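Local coordinates for protein LEOA (Escherichia coli, PDB 4AUR) that is a bacterial dynamin that probably binds and hydrolyses GTP, joining a presumed GTPase head to a long helical stalk, at residues H139-V144 with L169-F174; V162-N167 with A210-Q215; G464-W469 with K497-S502. All coordinates share one frame; numbering follows the deposited sequence.

Contact 1 (H139-V144 with L169-F174)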
ATOM      1  N   HIS A 139      -5.781  -1.576  39.425  1.00 25.39           N
ATOM      2  CA  HIS A 139      -6.248  -0.706  38.378  1.00 24.47           C
ATOM      3  C   HIS A 139      -6.187   0.736  38.832  1.00 25.88           C
ATOM      4  O   HIS A 139      -6.193   1.659  38.014  1.00 26.98           O
ATOM      5  CB  HIS A 139      -7.657  -1.077  38.016  1.00 23.92           C
ATOM      6  CG  HIS A 139      -7.855  -2.541  37.824  1.00 24.50           C
ATOM      7  ND1 HIS A 139      -7.881  -3.127  36.581  1.00 25.26           N
ATOM      8  CD2 HIS A 139      -8.063  -3.539  38.712  1.00 24.79           C
ATOM      9  CE1 HIS A 139      -8.083  -4.427  36.712  1.00 25.53           C
ATOM     10  NE2 HIS A 139      -8.199  -4.703  37.996  1.00 24.94           N
ATOM     11  N   LEU A 140      -6.120   0.928  40.140  1.00 25.90           N
ATOM     12  CA  LEU A 140      -6.113   2.255  40.721  1.00 26.62           C
ATOM     13  C   LEU A 140      -5.255   2.241  41.973  1.00 25.23           C
ATOM     14  O   LEU A 140      -5.277   1.274  42.723  1.00 26.05           O
ATOM     15  CB  LEU A 140      -7.535   2.645  41.108  1.00 27.52           C
ATOM     16  CG  LEU A 140      -8.304   3.605  40.237  1.00 27.93           C
ATOM     17  CD1 LEU A 140      -9.672   3.879  40.843  1.00 28.50           C
ATOM     18  CD2 LEU A 140      -7.519   4.891  40.150  1.00 30.36           C
ATOM     19  N   ILE A 141      -4.525   3.317  42.209  1.00 24.66           N
ATOM     20  CA  ILE A 141      -3.686   3.428  43.393  1.00 24.76           C
ATOM     21  C   ILE A 141      -3.937   4.774  44.029  1.00 24.71           C
ATOM     22  O   ILE A 141      -3.788   5.790  43.392  1.00 25.05           O
ATOM     23  CB  ILE A 141      -2.198   3.279  43.025  1.00 23.61           C
ATOM     24  CG1 ILE A 141      -1.959   1.937  42.342  1.00 21.55           C
ATOM     25  CG2 ILE A 141      -1.313   3.419  44.259  1.00 24.08           C
ATOM     26  CD1 ILE A 141      -0.505   1.609  42.141  1.00 20.98           C
ATOM     27  N   PHE A 142      -4.342   4.780  45.283  1.00 28.24           N
ATOM     28  CA  PHE A 142      -4.569   6.036  45.997  1.00 30.82           C
ATOM     29  C   PHE A 142      -3.478   6.177  46.997  1.00 28.92           C
ATOM     30  O   PHE A 142      -3.372   5.381  47.902  1.00 30.04           O
ATOM     31  CB  PHE A 142      -5.891   6.046  46.766  1.00 32.77           C
ATOM     32  CG  PHE A 142      -7.120   5.957  45.905  1.00 35.34           C
ATOM     33  CD1 PHE A 142      -7.113   6.358  44.576  1.00 35.75           C
ATOM     34  CD2 PHE A 142      -8.321   5.510  46.462  1.00 37.51           C
ATOM     35  CE1 PHE A 142      -8.275   6.287  43.815  1.00 37.02           C
ATOM     36  CE2 PHE A 142      -9.480   5.444  45.708  1.00 36.61           C
ATOM     37  CZ  PHE A 142      -9.453   5.823  44.384  1.00 36.47           C
ATOM     38  N   TYR A 143      -2.656   7.186  46.824  1.00 30.34           N
ATOM     39  CA  TYR A 143      -1.663   7.506  47.827  1.00 30.46           C
ATOM     40  C   TYR A 143      -2.207   8.691  48.596  1.00 30.24           C
ATOM     41  O   TYR A 143      -2.227   9.805  48.084  1.00 29.46           O
ATOM     42  CB  TYR A 143      -0.323   7.838  47.175  1.00 29.77           C
ATOM     43  CG  TYR A 143       0.814   7.556  48.082  1.00 30.25           C
ATOM     44  CD1 TYR A 143       1.037   8.346  49.199  1.00 30.77           C
ATOM     45  CD2 TYR A 143       1.631   6.472  47.873  1.00 30.40           C
ATOM     46  CE1 TYR A 143       2.056   8.077  50.069  1.00 30.50           C
ATOM     47  CE2 TYR A 143       2.659   6.198  48.737  1.00 32.41           C
ATOM     48  CZ  TYR A 143       2.865   7.010  49.828  1.00 32.07           C
ATOM     49  OH  TYR A 143       3.880   6.741  50.690  1.00 36.65           O
ATOM     50  N   VAL A 144      -2.681   8.445  49.812  1.00 32.47           N
ATOM     51  CA  VAL A 144      -3.352   9.479  50.589  1.00 34.13           C
ATOM     52  C   VAL A 144      -2.367  10.140  51.522  1.00 36.82           C
ATOM     53  O   VAL A 144      -1.720   9.457  52.335  1.00 40.62           O
ATOM     54  CB  VAL A 144      -4.496   8.909  51.425  1.00 34.47           C
ATOM     55  CG1 VAL A 144      -5.058   9.980  52.339  1.00 35.34           C
ATOM     56  CG2 VAL A 144      -5.589   8.358  50.531  1.00 33.87           C
ATOM     57  N   LEU A 169       2.789   5.311  37.782  1.00 30.82           N
ATOM     58  CA  LEU A 169       2.439   6.720  37.874  1.00 31.39           C
ATOM     59  C   LEU A 169       1.145   7.013  37.095  1.00 32.18           C
ATOM     60  O   LEU A 169       0.277   7.731  37.584  1.00 35.50           O
ATOM     61  CB  LEU A 169       3.624   7.565  37.374  1.00 33.55           C
ATOM     62  CG  LEU A 169       3.602   9.097  37.291  1.00 33.10           C
ATOM     63  CD1 LEU A 169       5.002   9.602  37.033  1.00 33.67           C
ATOM     64  CD2 LEU A 169       2.715   9.587  36.176  1.00 34.14           C
ATOM     65  N   SER A 170       0.995   6.454  35.896  1.00 31.24           N
ATOM     66  CA  SER A 170      -0.214   6.704  35.101  1.00 29.74           C
ATOM     67  C   SER A 170      -1.481   6.248  35.820  1.00 29.50           C
ATOM     68  O   SER A 170      -2.558   6.672  35.438  1.00 30.27           O
ATOM     69  CB  SER A 170      -0.146   6.023  33.712  1.00 29.67           C
ATOM     70  OG  SER A 170      -0.492   4.641  33.760  1.00 27.24           O
ATOM     71  N   SER A 171      -1.354   5.376  36.827  1.00 28.34           N
ATOM     72  CA  SER A 171      -2.508   4.815  37.518  1.00 27.17           C
ATOM     73  C   SER A 171      -2.580   5.140  39.014  1.00 27.40           C
ATOM     74  O   SER A 171      -3.342   4.528  39.754  1.00 24.91           O
ATOM     75  CB  SER A 171      -2.576   3.298  37.277  1.00 27.55           C
ATOM     76  OG  SER A 171      -1.581   2.564  37.933  1.00 25.55           O
ATOM     77  N   THR A 172      -1.801   6.128  39.443  1.00 28.66           N
ATOM     78  CA  THR A 172      -1.782   6.563  40.831  1.00 26.67           C
ATOM     79  C   THR A 172      -2.318   7.977  41.004  1.00 27.17           C
ATOM     80  O   THR A 172      -1.863   8.898  40.327  1.00 29.21           O
ATOM     81  CB  THR A 172      -0.364   6.554  41.340  1.00 25.63           C
ATOM     82  OG1 THR A 172       0.096   5.210  41.368  1.00 24.88           O
ATOM     83  CG2 THR A 172      -0.284   7.141  42.726  1.00 25.98           C
ATOM     84  N   ILE A 173      -3.281   8.135  41.911  1.00 26.43           N
ATOM     85  CA  ILE A 173      -3.754   9.451  42.333  1.00 27.22           C
ATOM     86  C   ILE A 173      -3.245   9.758  43.729  1.00 27.45           C
ATOM     87  O   ILE A 173      -3.584   9.047  44.701  1.00 26.35           O
ATOM     88  CB  ILE A 173      -5.287   9.538  42.432  1.00 26.65           C
ATOM     89  CG1 ILE A 173      -5.939   9.326  41.076  1.00 28.01           C
ATOM     90  CG2 ILE A 173      -5.694  10.909  42.916  1.00 26.17           C
ATOM     91  CD1 ILE A 173      -7.329   8.748  41.183  1.00 28.91           C
ATOM     92  N   PHE A 174      -2.442  10.811  43.833  1.00 26.24           N
ATOM     93  CA  PHE A 174      -2.099  11.351  45.142  1.00 26.70           C
ATOM     94  C   PHE A 174      -3.241  12.222  45.625  1.00 27.17           C
ATOM     95  O   PHE A 174      -3.719  13.115  44.898  1.00 25.95           O
ATOM     96  CB  PHE A 174      -0.810  12.118  45.093  1.00 26.24           C
ATOM     97  CG  PHE A 174       0.347  11.243  44.845  1.00 26.67           C
ATOM     98  CD1 PHE A 174       0.994  10.648  45.887  1.00 26.82           C
ATOM     99  CD2 PHE A 174       0.755  10.970  43.555  1.00 27.44           C
ATOM    100  CE1 PHE A 174       2.047   9.795  45.658  1.00 27.73           C
ATOM    101  CE2 PHE A 174       1.808  10.124  43.313  1.00 27.70           C
ATOM    102  CZ  PHE A 174       2.452   9.531  44.374  1.00 28.11           C
TER
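I141 grips the neighbouring parallel strand through both of its backbone polar atoms. Its N donates to S171 O over 3.0 Å, and its O receives I173 N at 2.8 Å. Y143 N then donates to I173 O at 3.0 Å. T172 N takes L169 O, in the turn before its strand. The backbone of F142 bonds to A57 and L59 of strand 54-60, on the other side of strand 140-144. On the face that carries I141, T172, Y143 and F174, T172 OG1 lies 3.4 Å from I141 CB, but its hydrogen bond goes to K168 O. Further along this face F174 sets the CD1 and CE1 side of its ring against Y143 CB and CG; the two planes meet at 36°, an oblique pairing. On the opposite face I173 CD1 reaches the edge of the F142 ring, 3.7 Å from CE1, and also meets L140 CD2. With CG1 anti to the carbonyl carbon (chi1 -63°), I173 runs alongside F142. I141 N and O, Y143 N, and I173 N and O are thus all paired between the two strands, while both faces present mainly apolar surface to the covering helices 156-165 and 250-273.

Contact 2 (V162-N167 with A210-Q215); sequences VLRDLN and ADLTAQ
L163 and R164, neighbours near the C-terminal end of helix 156-165, meet the loop that leads from helix 188-209 to helix 214-219, one by apolar packing and the other by polar contact. The apolar part belongs to L163. Its CD1 methyl lies 4.2 Å from A210 CB and 4.3 Å from L212 CD2, touching two residues of the loop with a single branch. L212 brings its CD2 back towards the helix although its CB leaves the backbone in another direction, and L169 packs against both leucines beside this contact.

The polar part is carried by R164. CG stands anti to the backbone N (chi1 -173°), and bends at chi2 and chi3 carry the guanidinium across to the loop backbone. NH1 comes within 3.2 Å of A210 O and 3.4 Å of D211 O; the second carbonyl oxygen sits at the guanidinium edge, in its plane, whereas the first approaches obliquely. The other terminal nitrogen, NH2, forms a salt bridge with E216 OE2, so one guanidinium spans the loop and the start of the following helix. D211 OD2 stays 5.4 Å from R164 NH1 and has K160 NZ as a long, weak partner.

At the N-cap of helix 214-219, the T213 side chain caps a backbone N in the first turn while T213 N donates to E216 OE1; together these are a capping box. The whole is a helix-to-loop contact within an alpha/beta P-loop NTPase-like domain, joining the crossover helix after strand 140-146 to the connection that leads into edge strand 221-224.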
ATOM      1  N   VAL A 162       6.644   2.902  43.999  1.00 32.41           N
ATOM      2  CA  VAL A 162       5.420   2.946  43.227  1.00 30.27           C
ATOM      3  C   VAL A 162       5.641   3.544  41.866  1.00 29.39           C
ATOM      4  O   VAL A 162       5.178   3.006  40.858  1.00 31.70           O
ATOM      5  CB  VAL A 162       4.360   3.771  43.950  1.00 30.41           C
ATOM      6  CG1 VAL A 162       3.115   3.923  43.096  1.00 31.83           C
ATOM      7  CG2 VAL A 162       3.994   3.090  45.243  1.00 31.40           C
ATOM      8  N   LEU A 163       6.331   4.672  41.829  1.00 29.50           N
ATOM      9  CA  LEU A 163       6.419   5.462  40.596  1.00 29.03           C
ATOM     10  C   LEU A 163       7.572   5.010  39.733  1.00 28.98           C
ATOM     11  O   LEU A 163       7.455   4.968  38.527  1.00 30.91           O
ATOM     12  CB  LEU A 163       6.578   6.941  40.904  1.00 27.61           C
ATOM     13  CG  LEU A 163       5.553   7.590  41.818  1.00 28.40           C
ATOM     14  CD1 LEU A 163       5.896   9.058  41.985  1.00 30.41           C
ATOM     15  CD2 LEU A 163       4.139   7.476  41.290  1.00 29.78           C
ATOM     16  N   ARG A 164       8.691   4.672  40.340  1.00 29.53           N
ATOM     17  CA  ARG A 164       9.822   4.259  39.556  1.00 33.14           C
ATOM     18  C   ARG A 164       9.846   2.747  39.399  1.00 32.92           C
ATOM     19  O   ARG A 164       9.667   2.247  38.284  1.00 32.46           O
ATOM     20  CB  ARG A 164      11.121   4.763  40.166  1.00 34.68           C
ATOM     21  CG  ARG A 164      12.326   4.494  39.284  1.00 38.40           C
ATOM     22  CD  ARG A 164      12.671   5.732  38.488  1.00 43.95           C
ATOM     23  NE  ARG A 164      11.683   5.955  37.445  1.00 47.62           N
ATOM     24  CZ  ARG A 164      11.426   7.129  36.875  1.00 52.37           C
ATOM     25  NH1 ARG A 164      12.068   8.238  37.245  1.00 53.15           N
ATOM     26  NH2 ARG A 164      10.507   7.193  35.921  1.00 54.13           N
ATOM     27  N   ASP A 165      10.063   2.025  40.505  1.00 32.40           N
ATOM     28  CA  ASP A 165      10.244   0.570  40.465  1.00 31.76           C
ATOM     29  C   ASP A 165       9.045  -0.086  39.762  1.00 31.12           C
ATOM     30  O   ASP A 165       9.226  -0.756  38.754  1.00 30.89           O
ATOM     31  CB  ASP A 165      10.413   0.035  41.885  1.00 33.45           C
ATOM     32  CG  ASP A 165      11.034  -1.366  41.948  1.00 34.78           C
ATOM     33  OD1 ASP A 165      11.170  -2.074  40.914  1.00 34.47           O
ATOM     34  OD2 ASP A 165      11.385  -1.762  43.089  1.00 36.22           O
ATOM     35  N   LEU A 166       7.833   0.155  40.263  1.00 28.67           N
ATOM     36  CA  LEU A 166       6.640  -0.496  39.751  1.00 29.46           C
ATOM     37  C   LEU A 166       6.020   0.245  38.603  1.00 30.40           C
ATOM     38  O   LEU A 166       5.177  -0.301  37.912  1.00 31.84           O
ATOM     39  CB  LEU A 166       5.576  -0.639  40.831  1.00 30.18           C
ATOM     40  CG  LEU A 166       5.915  -1.462  42.068  1.00 30.42           C
ATOM     41  CD1 LEU A 166       4.676  -1.543  42.934  1.00 29.83           C
ATOM     42  CD2 LEU A 166       6.425  -2.853  41.708  1.00 31.26           C
ATOM     43  N   ASN A 167       6.381   1.503  38.415  1.00 31.16           N
ATOM     44  CA  ASN A 167       6.081   2.171  37.162  1.00 31.60           C
ATOM     45  C   ASN A 167       4.589   2.468  37.012  1.00 30.14           C
ATOM     46  O   ASN A 167       4.064   2.443  35.915  1.00 28.90           O
ATOM     47  CB  ASN A 167       6.611   1.280  36.012  1.00 33.77           C
ATOM     48  CG  ASN A 167       6.548   1.946  34.656  1.00 36.18           C
ATOM     49  OD1 ASN A 167       6.237   1.286  33.659  1.00 39.03           O
ATOM     50  ND2 ASN A 167       6.809   3.250  34.606  1.00 35.34           N
ATOM     51  N   ALA A 210      11.619  10.450  43.608  1.00 31.68           N
ATOM     52  CA  ALA A 210      11.562   9.384  42.634  1.00 31.87           C
ATOM     53  C   ALA A 210      12.255   9.723  41.328  1.00 34.59           C
ATOM     54  O   ALA A 210      12.002   9.077  40.335  1.00 36.58           O
ATOM     55  CB  ALA A 210      10.121   9.046  42.360  1.00 30.84           C
ATOM     56  N   ASP A 211      13.132  10.723  41.330  1.00 38.90           N
ATOM     57  CA  ASP A 211      13.905  11.127  40.141  1.00 38.28           C
ATOM     58  C   ASP A 211      13.040  11.483  38.953  1.00 35.07           C
ATOM     59  O   ASP A 211      13.451  11.231  37.841  1.00 36.04           O
ATOM     60  CB  ASP A 211      14.870  10.018  39.664  1.00 42.10           C
ATOM     61  CG  ASP A 211      15.669   9.348  40.800  1.00 46.36           C
ATOM     62  OD1 ASP A 211      15.570   9.766  41.977  1.00 48.67           O
ATOM     63  OD2 ASP A 211      16.409   8.380  40.488  1.00 50.00           O
ATOM     64  N   LEU A 212      11.854  12.049  39.149  1.00 34.88           N
ATOM     65  CA  LEU A 212      10.936  12.226  38.007  1.00 34.17           C
ATOM     66  C   LEU A 212      11.453  13.265  37.041  1.00 37.06           C
ATOM     67  O   LEU A 212      12.102  14.224  37.441  1.00 40.23           O
ATOM     68  CB  LEU A 212       9.551  12.653  38.441  1.00 32.72           C
ATOM     69  CG  LEU A 212       8.731  11.804  39.405  1.00 32.86           C
ATOM     70  CD1 LEU A 212       7.366  12.447  39.577  1.00 32.61           C
ATOM     71  CD2 LEU A 212       8.574  10.372  38.937  1.00 33.37           C
ATOM     72  N   THR A 213      11.167  13.073  35.761  1.00 40.00           N
ATOM     73  CA  THR A 213      11.518  14.064  34.757  1.00 41.74           C
ATOM     74  C   THR A 213      10.416  15.084  34.722  1.00 45.62           C
ATOM     75  O   THR A 213       9.362  14.892  35.349  1.00 42.61           O
ATOM     76  CB  THR A 213      11.617  13.452  33.366  1.00 42.81           C
ATOM     77  OG1 THR A 213      10.338  12.917  33.003  1.00 41.61           O
ATOM     78  CG2 THR A 213      12.692  12.354  33.334  1.00 42.82           C
ATOM     79  N   ALA A 214      10.652  16.164  33.978  1.00 48.51           N
ATOM     80  CA  ALA A 214       9.687  17.251  33.900  1.00 47.69           C
ATOM     81  C   ALA A 214       8.404  16.745  33.282  1.00 46.82           C
ATOM     82  O   ALA A 214       7.324  17.160  33.700  1.00 47.57           O
ATOM     83  CB  ALA A 214      10.236  18.427  33.108  1.00 49.84           C
ATOM     84  N   GLN A 215       8.517  15.840  32.311  1.00 45.99           N
ATOM     85  CA  GLN A 215       7.337  15.310  31.624  1.00 47.80           C
ATOM     86  C   GLN A 215       6.518  14.391  32.507  1.00 45.66           C
ATOM     87  O   GLN A 215       5.294  14.402  32.452  1.00 48.33           O
ATOM     88  CB  GLN A 215       7.724  14.589  30.336  1.00 53.16           C
ATOM     89  CG  GLN A 215       7.769  15.519  29.130  1.00 61.43           C
ATOM     90  CD  GLN A 215       8.725  15.042  28.048  1.00 67.82           C
ATOM     91  OE1 GLN A 215       8.451  14.066  27.336  1.00 69.15           O
ATOM     92  NE2 GLN A 215       9.856  15.735  27.918  1.00 68.98           N
TER

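Contact 3 (G464-W469 with K497-S502)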
ATOM      1  N   GLY A 464      14.090  -8.688 -80.679  1.00 80.57           N
ATOM      2  CA  GLY A 464      14.804  -8.205 -81.869  1.00 80.89           C
ATOM      3  C   GLY A 464      13.895  -7.379 -82.780  1.00 78.85           C
ATOM      4  O   GLY A 464      14.282  -6.307 -83.256  1.00 76.50           O
ATOM      5  N   SER A 465      12.681  -7.887 -82.998  1.00 75.96           N
ATOM      6  CA  SER A 465      11.646  -7.214 -83.794  1.00 74.43           C
ATOM      7  C   SER A 465      11.324  -5.807 -83.303  1.00 68.86           C
ATOM      8  O   SER A 465      11.021  -4.929 -84.105  1.00 66.41           O
ATOM      9  CB  SER A 465      10.353  -8.053 -83.793  1.00 78.41           C
ATOM     10  OG  SER A 465       9.256  -7.348 -84.359  1.00 76.18           O
ATOM     11  N   ILE A 466      11.379  -5.609 -81.989  1.00 65.77           N
ATOM     12  CA  ILE A 466      11.043  -4.325 -81.365  1.00 64.16           C
ATOM     13  C   ILE A 466      12.295  -3.468 -81.091  1.00 61.02           C
ATOM     14  O   ILE A 466      12.208  -2.252 -80.921  1.00 58.67           O
ATOM     15  CB  ILE A 466      10.203  -4.571 -80.091  1.00 66.16           C
ATOM     16  CG1 ILE A 466       8.910  -5.317 -80.475  1.00 67.82           C
ATOM     17  CG2 ILE A 466       9.866  -3.263 -79.388  1.00 66.05           C
ATOM     18  CD1 ILE A 466       8.190  -5.999 -79.331  1.00 66.71           C
ATOM     19  N   ALA A 467      13.463  -4.099 -81.096  1.00 59.01           N
ATOM     20  CA  ALA A 467      14.721  -3.386 -80.919  1.00 62.54           C
ATOM     21  C   ALA A 467      15.062  -2.438 -82.077  1.00 61.45           C
ATOM     22  O   ALA A 467      15.844  -1.501 -81.899  1.00 60.44           O
ATOM     23  CB  ALA A 467      15.851  -4.385 -80.722  1.00 68.30           C
ATOM     24  N   LYS A 468      14.494  -2.692 -83.256  1.00 60.48           N
ATOM     25  CA  LYS A 468      14.806  -1.916 -84.470  1.00 57.18           C
ATOM     26  C   LYS A 468      14.082  -0.572 -84.542  1.00 53.54           C
ATOM     27  O   LYS A 468      14.447   0.273 -85.355  1.00 50.10           O
ATOM     28  CB  LYS A 468      14.465  -2.731 -85.719  1.00 60.68           C
ATOM     29  CG  LYS A 468      12.967  -2.875 -85.978  1.00 64.47           C
ATOM     30  CD  LYS A 468      12.659  -4.139 -86.767  1.00 68.78           C
ATOM     31  CE  LYS A 468      11.198  -4.207 -87.182  1.00 70.75           C
ATOM     32  NZ  LYS A 468      10.808  -5.594 -87.567  1.00 73.76           N
ATOM     33  N   TRP A 469      13.044  -0.403 -83.716  1.00 49.32           N
ATOM     34  CA  TRP A 469      12.285   0.852 -83.617  1.00 46.15           C
ATOM     35  C   TRP A 469      12.785   1.769 -82.510  1.00 44.89           C
ATOM     36  O   TRP A 469      12.361   2.925 -82.422  1.00 41.68           O
ATOM     37  CB  TRP A 469      10.813   0.551 -83.345  1.00 48.25           C
ATOM     38  CG  TRP A 469      10.172  -0.123 -84.477  1.00 48.86           C
ATOM     39  CD1 TRP A 469       9.681  -1.385 -84.506  1.00 49.58           C
ATOM     40  CD2 TRP A 469       9.970   0.422 -85.778  1.00 47.70           C
ATOM     41  NE1 TRP A 469       9.176  -1.663 -85.741  1.00 48.40           N
ATOM     42  CE2 TRP A 469       9.345  -0.569 -86.547  1.00 47.56           C
ATOM     43  CE3 TRP A 469      10.262   1.656 -86.369  1.00 47.33           C
ATOM     44  CZ2 TRP A 469       9.007  -0.370 -87.886  1.00 48.78           C
ATOM     45  CZ3 TRP A 469       9.921   1.857 -87.696  1.00 48.01           C
ATOM     46  CH2 TRP A 469       9.299   0.851 -88.439  1.00 47.81           C
ATOM     47  N   LYS A 497       1.355  -1.426 -82.972  1.00 62.80           N
ATOM     48  CA  LYS A 497       0.480  -2.058 -81.982  1.00 66.13           C
ATOM     49  C   LYS A 497       1.204  -3.120 -81.161  1.00 64.18           C
ATOM     50  O   LYS A 497       1.021  -3.199 -79.952  1.00 64.47           O
ATOM     51  CB  LYS A 497      -0.741  -2.690 -82.655  1.00 71.83           C
ATOM     52  CG  LYS A 497      -1.881  -3.048 -81.707  1.00 76.04           C
ATOM     53  CD  LYS A 497      -2.399  -1.848 -80.913  1.00 81.17           C
ATOM     54  CE  LYS A 497      -2.728  -0.648 -81.803  1.00 82.91           C
ATOM     55  NZ  LYS A 497      -3.431   0.444 -81.068  1.00 82.09           N
ATOM     56  N   GLU A 498       2.023  -3.933 -81.812  1.00 62.55           N
ATOM     57  CA  GLU A 498       2.693  -5.016 -81.112  1.00 65.97           C
ATOM     58  C   GLU A 498       3.900  -4.523 -80.309  1.00 60.26           C
ATOM     59  O   GLU A 498       4.424  -5.243 -79.467  1.00 61.16           O
ATOM     60  CB  GLU A 498       3.064  -6.164 -82.076  1.00 73.54           C
ATOM     61  CG  GLU A 498       4.121  -5.864 -83.137  1.00 78.46           C
ATOM     62  CD  GLU A 498       4.434  -7.077 -84.028  1.00 85.68           C
ATOM     63  OE1 GLU A 498       3.486  -7.815 -84.391  1.00 84.66           O
ATOM     64  OE2 GLU A 498       5.627  -7.289 -84.372  1.00 76.21           O
ATOM     65  N   VAL A 499       4.339  -3.300 -80.561  1.00 54.20           N
ATOM     66  CA  VAL A 499       5.421  -2.710 -79.774  1.00 50.08           C
ATOM     67  C   VAL A 499       4.849  -2.106 -78.499  1.00 47.25           C
ATOM     68  O   VAL A 499       5.452  -2.189 -77.436  1.00 47.66           O
ATOM     69  CB  VAL A 499       6.171  -1.628 -80.577  1.00 50.03           C
ATOM     70  CG1 VAL A 499       7.109  -0.817 -79.684  1.00 49.05           C
ATOM     71  CG2 VAL A 499       6.923  -2.270 -81.734  1.00 51.10           C
ATOM     72  N   LYS A 500       3.683  -1.491 -78.615  1.00 42.78           N
ATOM     73  CA  LYS A 500       2.980  -0.987 -77.456  1.00 40.58           C
ATOM     74  C   LYS A 500       2.500  -2.124 -76.571  1.00 41.22           C
ATOM     75  O   LYS A 500       2.607  -2.076 -75.364  1.00 44.32           O
ATOM     76  CB  LYS A 500       1.829  -0.111 -77.890  1.00 37.63           C
ATOM     77  CG  LYS A 500       2.323   1.177 -78.510  1.00 36.22           C
ATOM     78  CD  LYS A 500       1.163   1.965 -79.049  1.00 37.10           C
ATOM     79  CE  LYS A 500       1.449   3.451 -79.084  1.00 37.29           C
ATOM     80  NZ  LYS A 500       0.224   4.194 -79.504  1.00 37.27           N
ATOM     81  N   ALA A 501       1.997  -3.175 -77.174  1.00 44.59           N
ATOM     82  CA  ALA A 501       1.670  -4.353 -76.412  1.00 44.19           C
ATOM     83  C   ALA A 501       2.888  -4.752 -75.583  1.00 43.78           C
ATOM     84  O   ALA A 501       2.766  -5.150 -74.415  1.00 37.80           O
ATOM     85  CB  ALA A 501       1.268  -5.469 -77.355  1.00 45.26           C
ATOM     86  N   SER A 502       4.065  -4.606 -76.196  1.00 44.27           N
ATOM     87  CA  SER A 502       5.336  -4.993 -75.567  1.00 43.53           C
ATOM     88  C   SER A 502       5.709  -4.123 -74.375  1.00 41.06           C
ATOM     89  O   SER A 502       6.225  -4.611 -73.365  1.00 43.19           O
ATOM     90  CB  SER A 502       6.466  -4.963 -76.586  1.00 41.85           C
ATOM     91  OG  SER A 502       7.645  -5.533 -76.066  1.00 43.47           O
TER
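I466 overlaps V499, the two side chains sliding past each other in opposite directions. The closest carbons are I466 CG2 and V499 CG1, 3.7 Å apart, while V499 CG2 touches both CG1 and CG2 of the isoleucine. In I466, CG1 lies anti to the carbonyl carbon (chi1 -60°), and an extended chi2 (162°) carries CD1 past the valine towards the next turn of helix 489-518. There CD1 meets the side chain of S502, approaching CB and OG together, and it also lies 3.8 Å from E498 O. W469, three residues on, crosses V499 at about a right angle: its CD1 is 4.0 Å from V499 CG2, an oblique approach to the indole. L348, I479 and Y487 also touch this ring, and its NE1 makes a weak hydrogen bond to E495 OE2. Along the more exposed margin E498 extends beyond CG and brings OE2 to 3.6 Å from S465 OG. K468 NZ remains 6.3 Å from E498 OE2 and forms a salt bridge with E495 OE2 and a hydrogen bond with Y487 OH. No hydrogen bond joins the two segments themselves, so segment 464-469 rests on helix 489-518 mainly by apolar packing. The interface therefore depends on shape and apolar contact, with charged pairing to E495 beside it rather than bonds across the two segments.

How the contacts relate
Contacts 1 and 2 lie in the same presumed GTPase head, their centres 13 Å apart, and their segments alternate along the chain. Helix 156-165 is the crossover of the beta-alpha-beta unit whose two strands form contact 1, and its L163 and R164 supply contact 2. They share packing: L163 CD2 is 4.1 Å from F174 CE2, and T172 OG1 is 3.7 Å from V162 CG1. On the sheet, Y143 touches the residues of a probable P-loop, which places contact 1 next to the presumed GTP site. Contact 3 belongs to the helical stalk, on the opposite side of the chain's centre, with centres about 124 Å from contact 1 and about 120 Å from contact 2.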